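Local atomic coordinates of fimbrium subunit Fim1C (Bacteroides vulgatus, PDB entry 4QB7), a protein that probably forms part of the tip of the fimbrium, a filamentous cell-surface appendage that mediates adhesion and biofilm formation. Residues 52-66 with 111-123. Numbering follows the deposited sequence. Where two conformers were deposited one is given.
With SO4 (sulfate ion), chain D; SO4 (sulfate ion), chain H.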
# COMPACT_ATOMS: atom_id res chain seq x y z
N TRP A 52 -19.15 -20.24 -12.44
CA TRP A 52 -19.14 -18.99 -11.69
C TRP A 52 -19.80 -17.83 -12.42
O TRP A 52 -20.67 -17.20 -11.84
CB TRP A 52 -17.71 -18.62 -11.28
CG TRP A 52 -17.60 -17.34 -10.53
CD1 TRP A 52 -16.97 -16.20 -10.94
CD2 TRP A 52 -18.17 -17.04 -9.24
NE1 TRP A 52 -17.11 -15.22 -9.99
CE2 TRP A 52 -17.85 -15.70 -8.94
CE3 TRP A 52 -18.93 -17.78 -8.31
CZ2 TRP A 52 -18.24 -15.07 -7.75
CZ3 TRP A 52 -19.33 -17.15 -7.13
CH2 TRP A 52 -18.99 -15.82 -6.86
N ASN A 53 -19.42 -17.54 -13.67
CA ASN A 53 -19.99 -16.38 -14.36
C ASN A 53 -21.50 -16.54 -14.59
O ASN A 53 -22.23 -15.57 -14.43
CB ASN A 53 -19.22 -16.04 -15.65
CG ASN A 53 -17.80 -15.53 -15.38
OD1 ASN A 53 -16.81 -16.15 -15.80
ND2 ASN A 53 -17.66 -14.42 -14.63
N SER A 54 -21.97 -17.75 -14.85
CA SER A 54 -23.38 -18.07 -15.03
C SER A 54 -24.18 -17.91 -13.72
O SER A 54 -25.26 -17.32 -13.73
CB SER A 54 -23.53 -19.50 -15.55
OG SER A 54 -24.76 -19.67 -16.26
N GLU A 55 -23.63 -18.43 -12.60
CA GLU A 55 -24.31 -18.49 -11.32
C GLU A 55 -23.90 -17.52 -10.21
O GLU A 55 -24.60 -17.50 -9.21
CB GLU A 55 -24.14 -19.91 -10.77
CG GLU A 55 -24.78 -20.96 -11.65
CD GLU A 55 -24.77 -22.37 -11.10
OE1 GLU A 55 -24.35 -22.56 -9.94
OE2 GLU A 55 -25.25 -23.28 -11.82
N LYS A 56 -22.82 -16.73 -10.35
CA LYS A 56 -22.35 -15.83 -9.28
C LYS A 56 -23.43 -14.91 -8.70
O LYS A 56 -23.40 -14.64 -7.51
CB LYS A 56 -21.13 -14.98 -9.70
CG LYS A 56 -21.30 -14.05 -10.89
CD LYS A 56 -19.97 -13.59 -11.42
CE LYS A 56 -20.16 -12.53 -12.49
NZ LYS A 56 -19.01 -11.60 -12.53
N GLY A 57 -24.34 -14.44 -9.55
CA GLY A 57 -25.41 -13.53 -9.18
C GLY A 57 -26.23 -13.95 -7.98
O GLY A 57 -26.60 -13.09 -7.18
N ASN A 58 -26.52 -15.28 -7.83
CA ASN A 58 -27.35 -15.77 -6.73
C ASN A 58 -26.62 -16.80 -5.86
O ASN A 58 -27.26 -17.61 -5.18
CB ASN A 58 -28.66 -16.33 -7.28
CG ASN A 58 -29.44 -15.32 -8.08
OD1 ASN A 58 -30.22 -14.54 -7.54
ND2 ASN A 58 -29.23 -15.30 -9.39
N THR A 59 -25.27 -16.75 -5.85
CA THR A 59 -24.41 -17.63 -5.05
C THR A 59 -23.76 -16.83 -3.92
O THR A 59 -23.22 -15.74 -4.16
CB THR A 59 -23.33 -18.32 -5.91
OG1 THR A 59 -23.96 -18.95 -7.02
CG2 THR A 59 -22.56 -19.39 -5.14
N THR A 60 -23.80 -17.38 -2.69
CA THR A 60 -23.20 -16.80 -1.49
C THR A 60 -21.89 -17.55 -1.16
O THR A 60 -21.74 -18.67 -1.67
CB THR A 60 -24.20 -16.83 -0.29
OG1 THR A 60 -24.38 -18.16 0.20
CG2 THR A 60 -25.52 -16.15 -0.59
N PRO A 61 -20.96 -17.02 -0.32
CA PRO A 61 -19.73 -17.79 0.02
C PRO A 61 -20.11 -19.01 0.87
O PRO A 61 -19.90 -19.07 2.08
CB PRO A 61 -18.87 -16.78 0.78
CG PRO A 61 -19.82 -15.81 1.33
CD PRO A 61 -20.97 -15.70 0.37
N ASN A 62 -20.72 -19.97 0.20
CA ASN A 62 -21.34 -21.15 0.80
C ASN A 62 -20.38 -22.28 1.16
O ASN A 62 -20.81 -23.25 1.76
CB ASN A 62 -22.39 -21.68 -0.16
CG ASN A 62 -21.85 -22.07 -1.52
OD1 ASN A 62 -20.70 -22.47 -1.67
ND2 ASN A 62 -22.67 -22.00 -2.55
N PHE A 63 -19.11 -22.19 0.75
CA PHE A 63 -18.13 -23.25 0.95
C PHE A 63 -17.07 -22.87 1.97
O PHE A 63 -16.65 -23.70 2.76
CB PHE A 63 -17.49 -23.61 -0.39
CG PHE A 63 -16.77 -24.93 -0.36
CD1 PHE A 63 -17.48 -26.13 -0.41
CD2 PHE A 63 -15.38 -24.98 -0.28
CE1 PHE A 63 -16.82 -27.35 -0.37
CE2 PHE A 63 -14.72 -26.21 -0.24
CZ PHE A 63 -15.44 -27.38 -0.27
N MSE A 64 -16.59 -21.62 1.92
CA MSE A 64 -15.62 -21.08 2.88
C MSE A 64 -15.95 -19.63 3.07
O MSE A 64 -16.18 -18.94 2.08
CB MSE A 64 -14.15 -21.26 2.39
CG MSE A 64 -13.59 -22.68 2.49
SE MSE A 64 -11.71 -22.72 1.98
CE MSE A 64 -11.38 -24.57 2.07
N TYR A 65 -16.03 -19.15 4.32
CA TYR A 65 -16.28 -17.74 4.59
C TYR A 65 -15.18 -17.25 5.50
O TYR A 65 -15.16 -17.62 6.68
CB TYR A 65 -17.69 -17.46 5.18
CG TYR A 65 -17.89 -15.99 5.46
CD1 TYR A 65 -18.14 -15.09 4.42
CD2 TYR A 65 -17.66 -15.47 6.73
CE1 TYR A 65 -18.20 -13.71 4.66
CE2 TYR A 65 -17.71 -14.09 6.98
CZ TYR A 65 -18.00 -13.22 5.94
OH TYR A 65 -18.07 -11.88 6.19
N ASN A 66 -14.24 -16.49 4.95
CA ASN A 66 -13.08 -15.97 5.67
C ASN A 66 -12.37 -17.11 6.42
O ASN A 66 -12.10 -17.01 7.63
CB ASN A 66 -13.49 -14.82 6.62
CG ASN A 66 -12.33 -14.04 7.16
OD1 ASN A 66 -11.37 -13.78 6.46
ND2 ASN A 66 -12.40 -13.68 8.44
N ILE A 111 -10.22 -3.92 8.20
CA ILE A 111 -10.82 -4.65 7.08
C ILE A 111 -12.21 -5.12 7.52
O ILE A 111 -12.34 -5.83 8.50
CB ILE A 111 -9.91 -5.86 6.60
CG1 ILE A 111 -8.62 -5.41 5.91
CG2 ILE A 111 -10.68 -6.84 5.71
CD1 ILE A 111 -7.57 -6.58 5.68
N THR A 112 -13.25 -4.73 6.78
CA THR A 112 -14.65 -5.16 6.98
C THR A 112 -15.01 -5.95 5.73
O THR A 112 -14.78 -5.48 4.61
CB THR A 112 -15.57 -3.94 7.25
OG1 THR A 112 -15.12 -3.26 8.41
CG2 THR A 112 -17.02 -4.33 7.44
N LEU A 113 -15.52 -7.17 5.91
CA LEU A 113 -15.85 -8.02 4.77
C LEU A 113 -17.33 -8.01 4.47
O LEU A 113 -18.17 -7.75 5.36
CB LEU A 113 -15.40 -9.48 5.02
CG LEU A 113 -13.96 -9.75 5.41
CD1 LEU A 113 -13.81 -11.17 5.77
CD2 LEU A 113 -13.01 -9.44 4.27
N SER A 114 -17.67 -8.33 3.21
CA SER A 114 -19.04 -8.51 2.77
C SER A 114 -19.62 -9.70 3.53
O SER A 114 -18.88 -10.64 3.85
CB SER A 114 -19.08 -8.72 1.26
OG SER A 114 -18.16 -9.73 0.88
N GLY A 115 -20.91 -9.63 3.88
CA GLY A 115 -21.59 -10.64 4.67
C GLY A 115 -21.56 -12.06 4.16
O GLY A 115 -21.35 -12.29 2.96
N GLN A 116 -21.79 -13.02 5.07
CA GLN A 116 -21.81 -14.46 4.81
C GLN A 116 -22.97 -14.85 3.88
O GLN A 116 -22.92 -15.90 3.24
CB GLN A 116 -21.93 -15.21 6.14
CG GLN A 116 -21.67 -16.72 6.06
CD GLN A 116 -21.36 -17.33 7.40
OE1 GLN A 116 -21.55 -16.71 8.47
NE2 GLN A 116 -20.84 -18.57 7.37
N ASN A 117 -24.01 -14.02 3.80
CA ASN A 117 -25.17 -14.26 2.94
C ASN A 117 -25.22 -13.27 1.77
O ASN A 117 -26.24 -13.17 1.09
CB ASN A 117 -26.49 -14.22 3.76
CG ASN A 117 -26.64 -15.32 4.80
OD1 ASN A 117 -26.99 -15.05 5.96
ND2 ASN A 117 -26.42 -16.59 4.41
N ALA A 118 -24.11 -12.55 1.51
CA ALA A 118 -24.03 -11.64 0.36
C ALA A 118 -23.82 -12.47 -0.91
O ALA A 118 -23.14 -13.50 -0.89
CB ALA A 118 -22.90 -10.63 0.55
N LYS A 119 -24.43 -12.03 -2.00
CA LYS A 119 -24.36 -12.77 -3.26
C LYS A 119 -23.29 -12.17 -4.17
O LYS A 119 -23.01 -10.98 -4.10
CB LYS A 119 -25.75 -12.79 -3.94
CG LYS A 119 -26.80 -13.58 -3.14
CD LYS A 119 -28.21 -13.29 -3.61
CE LYS A 119 -29.27 -13.95 -2.76
NZ LYS A 119 -30.64 -13.75 -3.34
N GLY A 120 -22.69 -13.01 -5.00
CA GLY A 120 -21.67 -12.58 -5.94
C GLY A 120 -20.29 -12.52 -5.34
O GLY A 120 -20.09 -12.91 -4.17
N ALA A 121 -19.32 -12.01 -6.14
CA ALA A 121 -17.93 -11.83 -5.71
C ALA A 121 -17.91 -10.96 -4.45
O ALA A 121 -18.79 -10.09 -4.29
CB ALA A 121 -17.10 -11.21 -6.82
N PRO A 122 -17.02 -11.26 -3.48
CA PRO A 122 -17.03 -10.49 -2.22
C PRO A 122 -16.51 -9.04 -2.36
O PRO A 122 -16.13 -8.58 -3.45
CB PRO A 122 -16.15 -11.33 -1.30
CG PRO A 122 -15.18 -11.99 -2.23
CD PRO A 122 -15.97 -12.29 -3.47
N THR A 123 -16.57 -8.30 -1.23
CA THR A 123 -16.06 -6.92 -1.12
C THR A 123 -15.33 -6.77 0.21
O THR A 123 -15.51 -7.61 1.11
CB THR A 123 -17.15 -5.81 -1.30
OG1 THR A 123 -18.06 -5.79 -0.19
CG2 THR A 123 -17.91 -5.91 -2.59
S SO4 D . -26.15 -20.52 -2.06
O1 SO4 D . -25.19 -20.15 -3.06
O2 SO4 D . -27.47 -20.21 -2.59
O3 SO4 D . -26.04 -21.95 -1.79
O4 SO4 D . -25.98 -19.80 -0.82
S SO4 H . -25.36 -11.15 6.10
O1 SO4 H . -25.13 -9.74 6.44
O2 SO4 H . -24.95 -11.36 4.70
O3 SO4 H . -24.60 -12.03 7.00
O4 SO4 H . -26.79 -11.45 6.27
O HOH W 1 -23.79 -19.07 3.19
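The loop joining strands 111-113 and 123-127, which carries a type I beta turn from G115 to A118, lies against the connection between helix 52-55 and strand 64-72, where the Y65 ring packs against the Q116 side chain. Q116 CB sits 4.1 Å from the centroid of the Y65 ring, almost on its normal, a CH-pi contact; farther out the amide lies 20° from the ring plane. With CG anti to the backbone N (chi1 179°), Y65 extends its hydroxyl to the strand end, and OH donates to S114 O at 2.8 Å from above the carbonyl plane. A leucine in place of Y65 would probably leave S114 O without this donor and Q116 without its flat ring surface. Beside the tyrosine, L113 CD1 packs 3.5 Å from CG of the N66 amide, whose OD1 is hydrogen-bonded to Y96 OH. The contact joins two sheets of the fimbrillin-like fold, strand 64-72 in one and 111-113 in the other. At the end of the turn P61 CD lies 3.3 Å from A118 O; just past it, G120 N donates to T59 O (2.9 Å), nearly in line with the carbonyl. At the helix, the W52 ring edge meets A121, CZ2 lying 3.6 Å from A121 N.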